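Local coordinates for protein CG5036 (Drosophila melanogaster, PDB 4IGU) that acts on G-protein alpha subunits through its RGS domain, as a GTPase activator and also as an inhibitor of GDP dissociation, at residues A[38-43]-A[51-56]; A[88-93]-A[117-122]. One frame throughout, in Å; residues are numbered along the deposited sequence.

Overall arrangement
Both contacts lie in the all-helical RGS domain, with centres about 12 Å apart, and they follow one another along the chain: contact 1 is complete before contact 2 begins. Contact 1 packs helix 33-45 against helix 50-61, which follows it after a short turn. Contact 2 is longer in range, setting the loop between helices 67-81 and 94-103 against helix 113-132. Helices 50-61 and 113-132 join the two, since Asn-51 packs against Val-90, Ile-119 and Leu-122, and Trp-55 meets Tyr-120. Early and late parts of the chain thus share one core. In relatives, the turn linking the helices of contact 1 helps to bind the G-protein alpha subunit.

Contact 1. Residues A[38-43]-A[51-56]; sequences VFQNFL and NILFWL
Ile-52 of helix 50-61 fits among Phe-39, Gln-40 and Leu-43 of helix 33-45, and this is the tight, buried part of the contact. Its branches divide the work. CD1 reaches the rim of the Phe-39 ring, lying near the ring plane 3.8 Å from CD2, while the methyl CG2 rests 3.6 Å from CG of Gln-40. Leu-43 crosses Ile-52 at about a right angle, bringing its CD1 3.7 Å from Ile-52 CB. With CG1 anti to the backbone N (chi1 -161°), the longer arm of Ile-52 extends to the ring and leaves CG2 between Gln-40 and Leu-43. A beta-branched residue suits the place because its two arms serve three neighbours. Within helix 33-45, Leu-43 CG sits over the centre of one face of the Phe-39 ring, and Phe-131 of helix 113-132 meets that ring edge-to-face.

The side of Gln-40 is looser and nearer to solvent. Its extended chain crosses Ile-52 and Leu-53 at about a right angle, with CB and CG against Ile-52 CG2, and carries the amide past Leu-53, whose CD2 is 3.7 Å from Gln-40 OE1. Leu-56 CD1 stands farther back, 4.3 Å from Gln-40 NE2. Were Gln-40 cut back to alanine, Ile-52 CG2 and Leu-53 CD2 would probably lose cover and Arg-44 its amide acceptor.

No hydrogen bond spans the two segments; the axes of these short helical segments approach to 10.3 Å, their N-to-C directions 137° apart, and Gln-40 OE1 takes its bond from Arg-44 NH2 in its own helix. The helices are therefore joined here by apolar packing, with the glutamine giving its methylenes to Ile-52 and turning its polar end to the margin.

Contact 2. Residues A[88-93]-A[117-122]; sequences REVSLD and IQIYTL
The amide of Gln-118 and the carboxylate of Asp-93 meet with their planes turned 69° apart. Gln-118 NE2 approaches Asp-93 OD2 from above the carboxylate plane, 3.1 Å away, in a rather bent hydrogen bond. At the other end of the amide, OE1 accepts Asp-93 N at 3.2 Å; this bond is straighter (163° at the hydrogen) and only slightly tilted from the carbonyl plane. Leu-92 CA also lies close by, 3.5 Å from Gln-118 OE1. A glutamine suits the position because its long arm, extended beyond CG, reaches the loop from the helix and can donate and accept at once; the two bonds together fix the rotation of the amide.

Beside this polar grip is an apolar patch built around Ile-119. Both of its torsions near -60° bend the chain so that CD1 sits 3.7 Å from Val-90 CB. The same methyl lies 3.6 Å from Ser-91 O and touches CD2 of Leu-92, whose side chain crosses Ile-119 at about a right angle. Val-90, a compact residue, is the buried one in this part of the loop; it and Ile-119 both touch Phe-54 of helix 50-61.

Asp-93 has a second task. Its OD1 accepts a hydrogen bond from Val-96 N, making the residue the N-cap of helix 94-103, a place well suited to a short carboxylate. Gln-118 thus holds a capping residue by both backbone and side chain, and the loop leading into helix 94-103 is fastened against helix 113-132, a loop-to-helix tie within the all-helical RGS domain.

Contact 1. Residues A[38-43]-A[51-56]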
loop_
_atom_site.group_PDB
_atom_site.type_symbol
_atom_site.label_atom_id
_atom_site.label_comp_id
_atom_site.label_asym_id
_atom_site.label_seq_id
_atom_site.Cartn_x
_atom_site.Cartn_y
_atom_site.Cartn_z
ATOM N N VAL A 38 -8.894 1.998 6.266
ATOM C CA VAL A 38 -8.695 3.094 7.213
ATOM C C VAL A 38 -7.316 3.697 7.012
ATOM O O VAL A 38 -7.164 4.925 7.031
ATOM C CB VAL A 38 -8.852 2.623 8.675
ATOM C CG1 VAL A 38 -8.614 3.775 9.653
ATOM C CG2 VAL A 38 -10.237 2.025 8.884
ATOM N N PHE A 39 -6.313 2.837 6.809
ATOM C CA PHE A 39 -4.949 3.309 6.564
ATOM C C PHE A 39 -4.882 4.101 5.259
ATOM O O PHE A 39 -4.274 5.178 5.207
ATOM C CB PHE A 39 -3.934 2.151 6.533
ATOM C CG PHE A 39 -2.494 2.612 6.500
ATOM C CD1 PHE A 39 -2.035 3.544 7.427
ATOM C CD2 PHE A 39 -1.597 2.104 5.563
ATOM C CE1 PHE A 39 -0.722 3.970 7.420
ATOM C CE2 PHE A 39 -0.264 2.522 5.553
ATOM C CZ PHE A 39 0.169 3.462 6.476
ATOM N N GLN A 40 -5.505 3.573 4.205
ATOM C CA GLN A 40 -5.578 4.296 2.933
ATOM C C GLN A 40 -6.286 5.647 3.092
ATOM O O GLN A 40 -5.896 6.632 2.456
ATOM C CB GLN A 40 -6.281 3.462 1.856
ATOM C CG GLN A 40 -6.271 4.104 0.464
ATOM C CD GLN A 40 -7.075 3.316 -0.566
ATOM O OE1 GLN A 40 -7.691 3.897 -1.458
ATOM N NE2 GLN A 40 -7.074 1.993 -0.443
ATOM N N ASN A 41 -7.323 5.698 3.931
ATOM C CA ASN A 41 -8.010 6.970 4.186
ATOM C C ASN A 41 -7.089 7.967 4.864
ATOM O O ASN A 41 -7.094 9.158 4.552
ATOM C CB ASN A 41 -9.276 6.766 5.030
ATOM C CG ASN A 41 -10.422 6.164 4.231
ATOM O OD1 ASN A 41 -10.413 6.181 2.999
ATOM N ND2 ASN A 41 -11.425 5.638 4.933
ATOM N N PHE A 42 -6.282 7.471 5.787
ATOM C CA PHE A 42 -5.310 8.312 6.453
ATOM C C PHE A 42 -4.250 8.812 5.482
ATOM O O PHE A 42 -3.847 9.972 5.543
ATOM C CB PHE A 42 -4.641 7.556 7.600
ATOM C CG PHE A 42 -3.515 8.314 8.229
ATOM C CD1 PHE A 42 -3.773 9.430 9.019
ATOM C CD2 PHE A 42 -2.197 7.928 8.024
ATOM C CE1 PHE A 42 -2.737 10.137 9.599
ATOM C CE2 PHE A 42 -1.158 8.633 8.594
ATOM C CZ PHE A 42 -1.429 9.740 9.385
ATOM N N LEU A 43 -3.785 7.931 4.598
ATOM C CA LEU A 43 -2.780 8.314 3.613
ATOM C C LEU A 43 -3.326 9.363 2.654
ATOM O O LEU A 43 -2.589 10.252 2.223
ATOM C CB LEU A 43 -2.301 7.096 2.822
ATOM C CG LEU A 43 -1.481 6.085 3.613
ATOM C CD1 LEU A 43 -1.204 4.849 2.772
ATOM C CD2 LEU A 43 -0.184 6.740 4.060
ATOM N N ASN A 51 0.940 5.447 -2.498
ATOM C CA ASN A 51 1.832 4.433 -1.940
ATOM C C ASN A 51 1.135 3.088 -1.700
ATOM O O ASN A 51 1.636 2.031 -2.099
ATOM C CB ASN A 51 2.470 4.952 -0.649
ATOM C CG ASN A 51 3.599 5.924 -0.914
ATOM O OD1 ASN A 51 4.111 5.991 -2.031
ATOM N ND2 ASN A 51 4.008 6.675 0.114
ATOM N N ILE A 52 -0.016 3.110 -1.041
ATOM C CA ILE A 52 -0.724 1.859 -0.785
ATOM C C ILE A 52 -1.443 1.331 -2.038
ATOM O O ILE A 52 -1.563 0.115 -2.243
ATOM C CB ILE A 52 -1.685 1.975 0.438
ATOM C CG1 ILE A 52 -2.048 0.589 0.969
ATOM C CG2 ILE A 52 -2.927 2.819 0.080
ATOM C CD1 ILE A 52 -2.794 0.602 2.286
ATOM N N LEU A 53 -1.918 2.234 -2.886
ATOM C CA LEU A 53 -2.573 1.803 -4.112
ATOM C C LEU A 53 -1.562 1.094 -5.036
ATOM O O LEU A 53 -1.875 0.063 -5.646
ATOM C CB LEU A 53 -3.257 2.991 -4.804
ATOM C CG LEU A 53 -4.480 3.507 -4.023
ATOM C CD1 LEU A 53 -4.881 4.917 -4.426
ATOM C CD2 LEU A 53 -5.658 2.561 -4.216
ATOM N N PHE A 54 -0.345 1.623 -5.116
ATOM C CA PHE A 54 0.719 0.953 -5.879
ATOM C C PHE A 54 1.007 -0.402 -5.264
ATOM O O PHE A 54 1.100 -1.415 -5.969
ATOM C CB PHE A 54 1.992 1.814 -5.891
ATOM C CG PHE A 54 3.225 1.100 -6.423
ATOM C CD1 PHE A 54 3.325 0.746 -7.767
ATOM C CD2 PHE A 54 4.303 0.834 -5.585
ATOM C CE1 PHE A 54 4.469 0.116 -8.259
ATOM C CE2 PHE A 54 5.453 0.199 -6.071
ATOM C CZ PHE A 54 5.532 -0.165 -7.403
ATOM N N TRP A 55 1.125 -0.430 -3.939
ATOM C CA TRP A 55 1.439 -1.670 -3.228
ATOM C C TRP A 55 0.350 -2.725 -3.444
ATOM O O TRP A 55 0.639 -3.899 -3.682
ATOM C CB TRP A 55 1.662 -1.408 -1.725
ATOM C CG TRP A 55 2.205 -2.631 -1.009
ATOM C CD1 TRP A 55 3.514 -2.986 -0.865
ATOM C CD2 TRP A 55 1.438 -3.674 -0.386
ATOM N NE1 TRP A 55 3.613 -4.177 -0.177
ATOM C CE2 TRP A 55 2.349 -4.618 0.124
ATOM C CE3 TRP A 55 0.063 -3.894 -0.210
ATOM C CZ2 TRP A 55 1.936 -5.767 0.808
ATOM C CZ3 TRP A 55 -0.348 -5.036 0.468
ATOM C CH2 TRP A 55 0.587 -5.956 0.972
ATOM N N LEU A 56 -0.905 -2.306 -3.389
ATOM C CA LEU A 56 -2.001 -3.227 -3.662
ATOM C C LEU A 56 -2.003 -3.694 -5.126
ATOM O O LEU A 56 -2.353 -4.843 -5.424
ATOM C CB LEU A 56 -3.332 -2.572 -3.297
ATOM C CG LEU A 56 -3.515 -2.317 -1.805
ATOM C CD1 LEU A 56 -4.699 -1.395 -1.592
ATOM C CD2 LEU A 56 -3.703 -3.633 -1.064
#

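Contact 2. Residues A[88-93]-A[117-122]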
loop_
_atom_site.group_PDB
_atom_site.type_symbol
_atom_site.label_atom_id
_atom_site.label_comp_id
_atom_site.label_asym_id
_atom_site.label_seq_id
_atom_site.Cartn_x
_atom_site.Cartn_y
_atom_site.Cartn_z
ATOM N N ARG A 88 0.514 11.412 -9.539
ATOM C CA ARG A 88 1.557 11.595 -8.540
ATOM C C ARG A 88 2.296 10.286 -8.355
ATOM O O ARG A 88 1.757 9.324 -7.792
ATOM C CB ARG A 88 0.990 12.065 -7.199
ATOM C CG ARG A 88 2.085 12.263 -6.131
ATOM C CD ARG A 88 1.622 13.148 -4.967
ATOM N NE ARG A 88 0.434 12.602 -4.322
ATOM C CZ ARG A 88 -0.763 13.183 -4.321
ATOM N NH1 ARG A 88 -0.943 14.353 -4.913
ATOM N NH2 ARG A 88 -1.782 12.591 -3.713
ATOM N N GLU A 89 3.537 10.245 -8.819
ATOM C CA GLU A 89 4.273 8.990 -8.802
ATOM C C GLU A 89 4.766 8.643 -7.399
ATOM O O GLU A 89 4.973 9.534 -6.564
ATOM C CB GLU A 89 5.431 9.028 -9.808
ATOM C CG GLU A 89 6.570 9.959 -9.431
ATOM C CD GLU A 89 7.342 10.460 -10.647
ATOM O OE1 GLU A 89 8.509 10.879 -10.476
ATOM O OE2 GLU A 89 6.777 10.446 -11.766
ATOM N N VAL A 90 4.935 7.347 -7.139
ATOM C CA VAL A 90 5.587 6.894 -5.920
ATOM C C VAL A 90 7.073 7.261 -6.003
ATOM O O VAL A 90 7.627 7.383 -7.098
ATOM C CB VAL A 90 5.423 5.377 -5.701
ATOM C CG1 VAL A 90 3.965 5.016 -5.431
ATOM C CG2 VAL A 90 5.964 4.587 -6.903
ATOM N N SER A 91 7.712 7.443 -4.852
ATOM C CA SER A 91 9.098 7.900 -4.813
ATOM C C SER A 91 10.051 6.714 -4.883
ATOM O O SER A 91 10.089 5.897 -3.965
ATOM C CB SER A 91 9.369 8.704 -3.533
ATOM O OG SER A 91 8.383 9.701 -3.331
ATOM N N LEU A 92 10.818 6.626 -5.971
ATOM C CA LEU A 92 11.781 5.540 -6.155
ATOM C C LEU A 92 13.147 6.133 -6.484
ATOM O O LEU A 92 13.231 7.102 -7.239
ATOM C CB LEU A 92 11.341 4.612 -7.296
ATOM C CG LEU A 92 9.947 3.975 -7.218
ATOM C CD1 LEU A 92 9.618 3.212 -8.492
ATOM C CD2 LEU A 92 9.847 3.059 -6.021
ATOM N N ASP A 93 14.215 5.555 -5.935
ATOM C CA ASP A 93 15.563 6.027 -6.261
ATOM C C ASP A 93 15.971 5.563 -7.669
ATOM O O ASP A 93 15.345 4.668 -8.232
ATOM C CB ASP A 93 16.586 5.607 -5.186
ATOM C CG ASP A 93 16.676 4.087 -5.003
ATOM O OD1 ASP A 93 16.741 3.353 -6.012
ATOM O OD2 ASP A 93 16.684 3.621 -3.843
ATOM N N ILE A 117 8.871 -3.239 -2.358
ATOM C CA ILE A 117 9.519 -3.309 -1.045
ATOM C C ILE A 117 9.886 -1.922 -0.520
ATOM O O ILE A 117 9.666 -1.599 0.653
ATOM C CB ILE A 117 10.792 -4.166 -1.096
ATOM C CG1 ILE A 117 10.456 -5.605 -1.471
ATOM C CG2 ILE A 117 11.520 -4.131 0.239
ATOM C CD1 ILE A 117 11.691 -6.439 -1.812
ATOM N N GLN A 118 10.463 -1.106 -1.389
ATOM C CA GLN A 118 10.837 0.257 -1.028
ATOM C C GLN A 118 9.608 1.048 -0.562
ATOM O O GLN A 118 9.651 1.780 0.438
ATOM C CB GLN A 118 11.489 0.916 -2.246
ATOM C CG GLN A 118 12.168 2.243 -1.994
ATOM C CD GLN A 118 13.311 2.499 -2.974
ATOM O OE1 GLN A 118 13.173 3.259 -3.940
ATOM N NE2 GLN A 118 14.452 1.864 -2.720
ATOM N N ILE A 119 8.496 0.880 -1.264
ATOM C CA ILE A 119 7.267 1.572 -0.883
ATOM C C ILE A 119 6.628 0.986 0.397
ATOM O O ILE A 119 6.110 1.733 1.233
ATOM C CB ILE A 119 6.252 1.619 -2.049
ATOM C CG1 ILE A 119 6.858 2.347 -3.256
ATOM C CG2 ILE A 119 4.951 2.296 -1.607
ATOM C CD1 ILE A 119 7.347 3.740 -2.940
ATOM N N TYR A 120 6.668 -0.333 0.565
ATOM C CA TYR A 120 6.206 -0.931 1.826
ATOM C C TYR A 120 7.028 -0.432 3.022
ATOM O O TYR A 120 6.480 -0.153 4.088
ATOM C CB TYR A 120 6.253 -2.462 1.754
ATOM C CG TYR A 120 5.709 -3.182 2.980
ATOM C CD1 TYR A 120 6.525 -3.454 4.080
ATOM C CD2 TYR A 120 4.391 -3.619 3.025
ATOM C CE1 TYR A 120 6.032 -4.127 5.197
ATOM C CE2 TYR A 120 3.888 -4.296 4.134
ATOM C CZ TYR A 120 4.711 -4.537 5.220
ATOM O OH TYR A 120 4.208 -5.211 6.321
ATOM N N THR A 121 8.345 -0.326 2.840
ATOM C CA THR A 121 9.242 0.132 3.897
ATOM C C THR A 121 8.953 1.595 4.226
ATOM O O THR A 121 9.001 2.016 5.389
ATOM C CB THR A 121 10.721 -0.034 3.476
ATOM O OG1 THR A 121 10.994 -1.420 3.218
ATOM C CG2 THR A 121 11.669 0.480 4.564
ATOM N N LEU A 122 8.632 2.361 3.189
ATOM C CA LEU A 122 8.260 3.761 3.332
ATOM C C LEU A 122 7.004 3.922 4.194
ATOM O O LEU A 122 7.000 4.686 5.159
ATOM C CB LEU A 122 8.038 4.352 1.936
ATOM C CG LEU A 122 7.580 5.794 1.769
ATOM C CD1 LEU A 122 8.424 6.676 2.632
ATOM C CD2 LEU A 122 7.703 6.212 0.318
#